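PDB 4RXT: sugar ABC transporter from Agrobacterium radiobacter, which binds a pentose sugar, arabinose, and probably delivers it to an ABC-type importer as the periplasmic solute-binding component. Local coordinates for residues A[80-94]-A[98-110]. Sequence-based numbering, arbitrary orientation. Where two conformers were deposited one is given.
Sequences VDEAAKSVPIIGIDS and SKAFKSFLTTDNT. With ARA (alpha-L-arabinopyranose), chain B.
The ring of F104 lies over G91, with the glycine's CA 3.9 Å from the ring centroid in a CH-pi contact. There is no side chain at G91 to hold the ring off, so it settles directly on the backbone of strand 89-92. The first torsion of F104 (chi1 -145°) is well short of fully anti and leans the ring across that strand, until CZ comes 3.2 Å from S94 O, which sits at the ring edge and is buried there with no polar partner. F104 CE2 also stands over the centre of the F101 ring; the opposite face of F101 takes V80 CG1 from helix 77-84, offset toward the rim. One turn on along that helix, A84 CB meets A100 CB. D81 OD1 accepts a 2.6 Å hydrogen bond from S98 OG, approached from above the carboxylate plane, while S98 OG in turn accepts from A100 N in an ST turn. A water links D81 OD1 to K99 N. On the other face of the sheet, I90 CG2 packs on L105 CD1, beneath helix 249-264. Parallel-strand bonds zip the backbones together: G91 N to S103 O, L105 N to G91 O, and D93 N to L105 O. Past the strand end D93 turns away with CG anti to its N (chi1 -178°), and its two carboxylate oxygens each take a hydroxyl of the arabinopyranose, OD1 from O2 at 2.5 Å and OD2 from O3 in a very short bond. Adjacent parallel strands that deliver a binding residue from their C-terminal end into the interdomain cleft are typical of the periplasmic sugar-binding protein fold.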
loop_
_atom_site.group_PDB
_atom_site.type_symbol
_atom_site.label_atom_id
_atom_site.label_comp_id
_atom_site.label_asym_id
_atom_site.label_seq_id
_atom_site.Cartn_x
_atom_site.Cartn_y
_atom_site.Cartn_z
ATOM N N VAL A 80 -17.828 3.410 -8.468
ATOM C CA VAL A 80 -17.402 4.795 -8.405
ATOM C C VAL A 80 -18.134 5.659 -9.431
ATOM O O VAL A 80 -18.540 6.777 -9.094
ATOM C CB VAL A 80 -15.880 4.938 -8.493
ATOM C CG1 VAL A 80 -15.474 6.387 -8.687
ATOM C CG2 VAL A 80 -15.246 4.350 -7.229
ATOM N N ASP A 81 -18.331 5.143 -10.651
ATOM C CA ASP A 81 -19.074 5.898 -11.678
ATOM C C ASP A 81 -20.473 6.234 -11.131
ATOM O O ASP A 81 -20.974 7.355 -11.290
ATOM C CB ASP A 81 -19.231 5.090 -12.981
ATOM C CG ASP A 81 -17.958 5.029 -13.840
ATOM O OD1 ASP A 81 -17.042 5.867 -13.684
ATOM O OD2 ASP A 81 -17.903 4.099 -14.687
ATOM N N GLU A 82 -21.110 5.239 -10.506
ATOM C CA GLU A 82 -22.460 5.411 -9.984
ATOM C C GLU A 82 -22.504 6.437 -8.866
ATOM O O GLU A 82 -23.378 7.322 -8.850
ATOM C CB GLU A 82 -23.071 4.075 -9.547
ATOM C CG GLU A 82 -23.335 3.112 -10.701
ATOM C CD GLU A 82 -24.279 3.696 -11.726
ATOM O OE1 GLU A 82 -25.302 4.275 -11.306
ATOM O OE2 GLU A 82 -23.996 3.597 -12.936
ATOM N N ALA A 83 -21.593 6.277 -7.894
ATOM C CA ALA A 83 -21.487 7.222 -6.790
ATOM C C ALA A 83 -21.294 8.664 -7.257
ATOM O O ALA A 83 -21.911 9.592 -6.725
ATOM C CB ALA A 83 -20.347 6.826 -5.867
ATOM N N ALA A 84 -20.462 8.822 -8.276
ATOM C CA ALA A 84 -20.082 10.127 -8.791
ATOM C C ALA A 84 -21.246 10.896 -9.399
ATOM O O ALA A 84 -21.149 12.118 -9.552
ATOM C CB ALA A 84 -18.942 9.998 -9.805
ATOM N N LYS A 85 -22.307 10.179 -9.788
ATOM C CA LYS A 85 -23.532 10.819 -10.326
ATOM C C LYS A 85 -24.250 11.699 -9.319
ATOM O O LYS A 85 -25.011 12.576 -9.689
ATOM C CB LYS A 85 -24.503 9.792 -10.887
ATOM C CG LYS A 85 -23.931 9.113 -12.111
ATOM C CD LYS A 85 -24.771 7.977 -12.627
ATOM C CE LYS A 85 -24.065 7.301 -13.798
ATOM N NZ LYS A 85 -25.009 6.485 -14.640
ATOM N N SER A 86 -24.006 11.454 -8.044
ATOM C CA SER A 86 -24.589 12.295 -6.994
ATOM C C SER A 86 -23.649 12.898 -5.928
ATOM O O SER A 86 -24.034 13.829 -5.231
ATOM C CB SER A 86 -25.689 11.497 -6.295
ATOM O OG SER A 86 -25.154 10.479 -5.475
ATOM N N VAL A 87 -22.439 12.359 -5.786
ATOM C CA VAL A 87 -21.467 12.790 -4.773
ATOM C C VAL A 87 -20.061 12.880 -5.399
ATOM O O VAL A 87 -19.646 11.950 -6.081
ATOM C CB VAL A 87 -21.417 11.754 -3.607
ATOM C CG1 VAL A 87 -20.439 12.175 -2.519
ATOM C CG2 VAL A 87 -22.797 11.558 -2.984
ATOM N N PRO A 88 -19.321 13.983 -5.186
ATOM C CA PRO A 88 -17.926 13.966 -5.660
ATOM C C PRO A 88 -17.059 12.985 -4.885
ATOM O O PRO A 88 -17.120 12.934 -3.637
ATOM C CB PRO A 88 -17.412 15.388 -5.436
ATOM C CG PRO A 88 -18.389 16.023 -4.561
ATOM C CD PRO A 88 -19.664 15.242 -4.522
ATOM N N ILE A 89 -16.217 12.286 -5.644
ATOM C CA ILE A 89 -15.404 11.182 -5.124
ATOM C C ILE A 89 -13.953 11.541 -5.300
ATOM O O ILE A 89 -13.510 11.899 -6.374
ATOM C CB ILE A 89 -15.694 9.838 -5.839
ATOM C CG1 ILE A 89 -17.215 9.591 -5.973
ATOM C CG2 ILE A 89 -14.950 8.674 -5.168
ATOM C CD1 ILE A 89 -17.948 9.452 -4.660
ATOM N N ILE A 90 -13.222 11.484 -4.189
ATOM C CA ILE A 90 -11.791 11.704 -4.162
ATOM C C ILE A 90 -11.155 10.339 -3.882
ATOM O O ILE A 90 -11.513 9.649 -2.904
ATOM C CB ILE A 90 -11.411 12.753 -3.083
ATOM C CG1 ILE A 90 -11.749 14.195 -3.553
ATOM C CG2 ILE A 90 -9.946 12.631 -2.701
ATOM C CD1 ILE A 90 -13.230 14.457 -3.830
ATOM N N GLY A 91 -10.216 9.938 -4.738
ATOM C CA GLY A 91 -9.520 8.655 -4.561
ATOM C C GLY A 91 -8.184 8.778 -3.865
ATOM O O GLY A 91 -7.486 9.795 -3.978
ATOM N N ILE A 92 -7.851 7.722 -3.119
ATOM C CA ILE A 92 -6.516 7.602 -2.527
ATOM C C ILE A 92 -5.947 6.190 -2.743
ATOM O O ILE A 92 -6.691 5.204 -2.909
ATOM C CB ILE A 92 -6.474 7.999 -1.030
ATOM C CG1 ILE A 92 -7.359 7.097 -0.180
ATOM C CG2 ILE A 92 -6.855 9.465 -0.859
ATOM C CD1 ILE A 92 -7.080 7.225 1.316
ATOM N N ASP A 93 -4.615 6.123 -2.753
ATOM C CA ASP A 93 -3.847 4.869 -2.574
ATOM C C ASP A 93 -3.782 3.885 -3.743
ATOM O O ASP A 93 -2.719 3.327 -3.980
ATOM C CB ASP A 93 -4.242 4.164 -1.259
ATOM C CG ASP A 93 -3.434 2.893 -1.015
ATOM O OD1 ASP A 93 -2.306 3.020 -0.483
ATOM O OD2 ASP A 93 -3.918 1.801 -1.395
ATOM N N SER A 94 -4.909 3.632 -4.415
ATOM C CA SER A 94 -5.033 2.452 -5.256
ATOM C C SER A 94 -6.118 2.749 -6.274
ATOM O O SER A 94 -7.187 3.187 -5.922
ATOM C CB SER A 94 -5.414 1.231 -4.387
ATOM O OG SER A 94 -5.345 0.001 -5.083
ATOM N N SER A 98 -12.326 3.906 -13.339
ATOM C CA SER A 98 -13.246 5.024 -13.416
ATOM C C SER A 98 -12.442 6.297 -13.614
ATOM O O SER A 98 -11.418 6.506 -12.996
ATOM C CB SER A 98 -14.087 5.159 -12.151
ATOM O OG SER A 98 -14.896 6.341 -12.212
ATOM N N LYS A 99 -12.967 7.160 -14.473
ATOM C CA LYS A 99 -12.398 8.503 -14.697
ATOM C C LYS A 99 -13.200 9.563 -13.920
ATOM O O LYS A 99 -13.025 10.773 -14.114
ATOM C CB LYS A 99 -12.356 8.868 -16.212
ATOM C CG LYS A 99 -11.445 7.998 -17.053
ATOM C CD LYS A 99 -9.980 8.183 -16.672
ATOM C CE LYS A 99 -9.110 7.027 -17.167
ATOM N NZ LYS A 99 -7.985 6.757 -16.227
ATOM N N ALA A 100 -14.044 9.107 -13.005
ATOM C CA ALA A 100 -15.004 10.011 -12.370
ATOM C C ALA A 100 -14.450 10.732 -11.172
ATOM O O ALA A 100 -15.079 11.681 -10.689
ATOM C CB ALA A 100 -16.260 9.271 -11.968
ATOM N N PHE A 101 -13.272 10.309 -10.716
ATOM C CA PHE A 101 -12.653 10.924 -9.539
ATOM C C PHE A 101 -12.328 12.409 -9.771
ATOM O O PHE A 101 -11.899 12.784 -10.829
ATOM C CB PHE A 101 -11.343 10.227 -9.179
ATOM C CG PHE A 101 -11.484 8.792 -8.728
ATOM C CD1 PHE A 101 -11.908 8.473 -7.455
ATOM C CD2 PHE A 101 -11.199 7.742 -9.628
ATOM C CE1 PHE A 101 -11.965 7.163 -7.043
ATOM C CE2 PHE A 101 -11.288 6.431 -9.220
ATOM C CZ PHE A 101 -11.699 6.146 -7.935
ATOM N N LYS A 102 -12.553 13.234 -8.768
ATOM C CA LYS A 102 -12.227 14.664 -8.817
ATOM C C LYS A 102 -10.774 14.953 -8.514
ATOM O O LYS A 102 -10.216 15.982 -8.906
ATOM C CB LYS A 102 -13.117 15.469 -7.857
ATOM C CG LYS A 102 -14.601 15.381 -8.174
ATOM C CD LYS A 102 -14.870 15.791 -9.610
ATOM C CE LYS A 102 -16.355 15.987 -9.879
ATOM N NZ LYS A 102 -16.645 16.226 -11.322
ATOM N N SER A 103 -10.179 14.054 -7.754
ATOM C CA SER A 103 -8.748 14.123 -7.448
ATOM C C SER A 103 -8.311 12.762 -6.994
ATOM O O SER A 103 -9.150 11.928 -6.609
ATOM C CB SER A 103 -8.440 15.171 -6.366
ATOM O OG SER A 103 -7.047 15.379 -6.176
ATOM N N PHE A 104 -7.007 12.542 -7.038
ATOM C CA PHE A 104 -6.427 11.273 -6.638
ATOM C C PHE A 104 -5.078 11.509 -5.960
ATOM O O PHE A 104 -4.189 12.134 -6.545
ATOM C CB PHE A 104 -6.265 10.311 -7.832
ATOM C CG PHE A 104 -6.482 8.879 -7.457
ATOM C CD1 PHE A 104 -5.499 8.175 -6.771
ATOM C CD2 PHE A 104 -7.726 8.254 -7.689
ATOM C CE1 PHE A 104 -5.720 6.872 -6.397
ATOM C CE2 PHE A 104 -7.951 6.954 -7.272
ATOM C CZ PHE A 104 -6.939 6.262 -6.637
ATOM N N LEU A 105 -4.932 10.988 -4.744
ATOM C CA LEU A 105 -3.698 11.164 -3.955
ATOM C C LEU A 105 -3.118 9.776 -3.701
ATOM O O LEU A 105 -3.794 8.886 -3.153
ATOM C CB LEU A 105 -3.989 11.854 -2.628
ATOM C CG LEU A 105 -4.565 13.266 -2.653
ATOM C CD1 LEU A 105 -6.088 13.240 -2.717
ATOM C CD2 LEU A 105 -4.079 14.027 -1.429
ATOM N N THR A 106 -1.894 9.567 -4.146
ATOM C CA THR A 106 -1.320 8.217 -4.175
ATOM C C THR A 106 0.195 8.208 -4.311
ATOM O O THR A 106 0.781 9.135 -4.867
ATOM C CB THR A 106 -1.953 7.382 -5.325
ATOM O OG1 THR A 106 -1.478 6.032 -5.280
ATOM C CG2 THR A 106 -1.649 7.977 -6.695
ATOM N N THR A 107 0.810 7.139 -3.805
ATOM C CA THR A 107 2.146 6.788 -4.238
ATOM C C THR A 107 2.131 6.530 -5.768
ATOM O O THR A 107 1.137 6.052 -6.323
ATOM C CB THR A 107 2.593 5.509 -3.501
ATOM O OG1 THR A 107 2.445 5.740 -2.092
ATOM C CG2 THR A 107 4.046 5.079 -3.846
ATOM N N ASP A 108 3.249 6.814 -6.432
ATOM C CA ASP A 108 3.510 6.319 -7.782
ATOM C C ASP A 108 3.919 4.848 -7.590
ATOM O O ASP A 108 5.052 4.515 -7.306
ATOM C CB ASP A 108 4.607 7.152 -8.452
ATOM C CG ASP A 108 4.967 6.669 -9.862
ATOM O OD1 ASP A 108 4.642 5.485 -10.277
ATOM O OD2 ASP A 108 5.637 7.484 -10.544
ATOM N N ASN A 109 2.937 3.980 -7.722
ATOM C CA ASN A 109 3.138 2.576 -7.379
ATOM C C ASN A 109 4.028 1.797 -8.332
ATOM O O ASN A 109 4.736 0.898 -7.921
ATOM C CB ASN A 109 1.824 1.862 -7.135
ATOM C CG ASN A 109 1.220 2.286 -5.814
ATOM O OD1 ASN A 109 1.816 2.040 -4.756
ATOM N ND2 ASN A 109 0.070 2.961 -5.860
ATOM N N THR A 110 4.062 2.198 -9.587
ATOM C CA THR A 110 4.968 1.562 -10.522
ATOM C C THR A 110 6.418 1.898 -10.137
ATOM O O THR A 110 7.306 0.996 -10.075
ATOM C CB THR A 110 4.656 1.970 -11.954
ATOM O OG1 THR A 110 3.270 1.682 -12.221
ATOM C CG2 THR A 110 5.522 1.174 -12.879
HETATM C C1 ARA B . -0.507 -0.710 1.462
HETATM C C2 ARA B . -1.093 -0.454 0.060
HETATM C C3 ARA B . -2.588 -0.722 0.083
HETATM C C4 ARA B . -2.906 -2.109 0.668
HETATM C C5 ARA B . -1.746 -2.682 1.368
HETATM O O1 ARA B . 0.802 -0.944 0.956
HETATM O O2 ARA B . -0.883 0.914 -0.340
HETATM O O3 ARA B . -3.101 -0.515 -1.244
HETATM O O4 ARA B . -3.106 -3.107 -0.336
HETATM O O5 ARA B . -1.042 -1.777 2.235
HETATM O O HOH W 1 -15.377 6.497 -15.813
HETATM O O HOH W 2 -16.546 12.532 -8.466
HETATM O O HOH W 3 -0.284 4.328 -2.839
#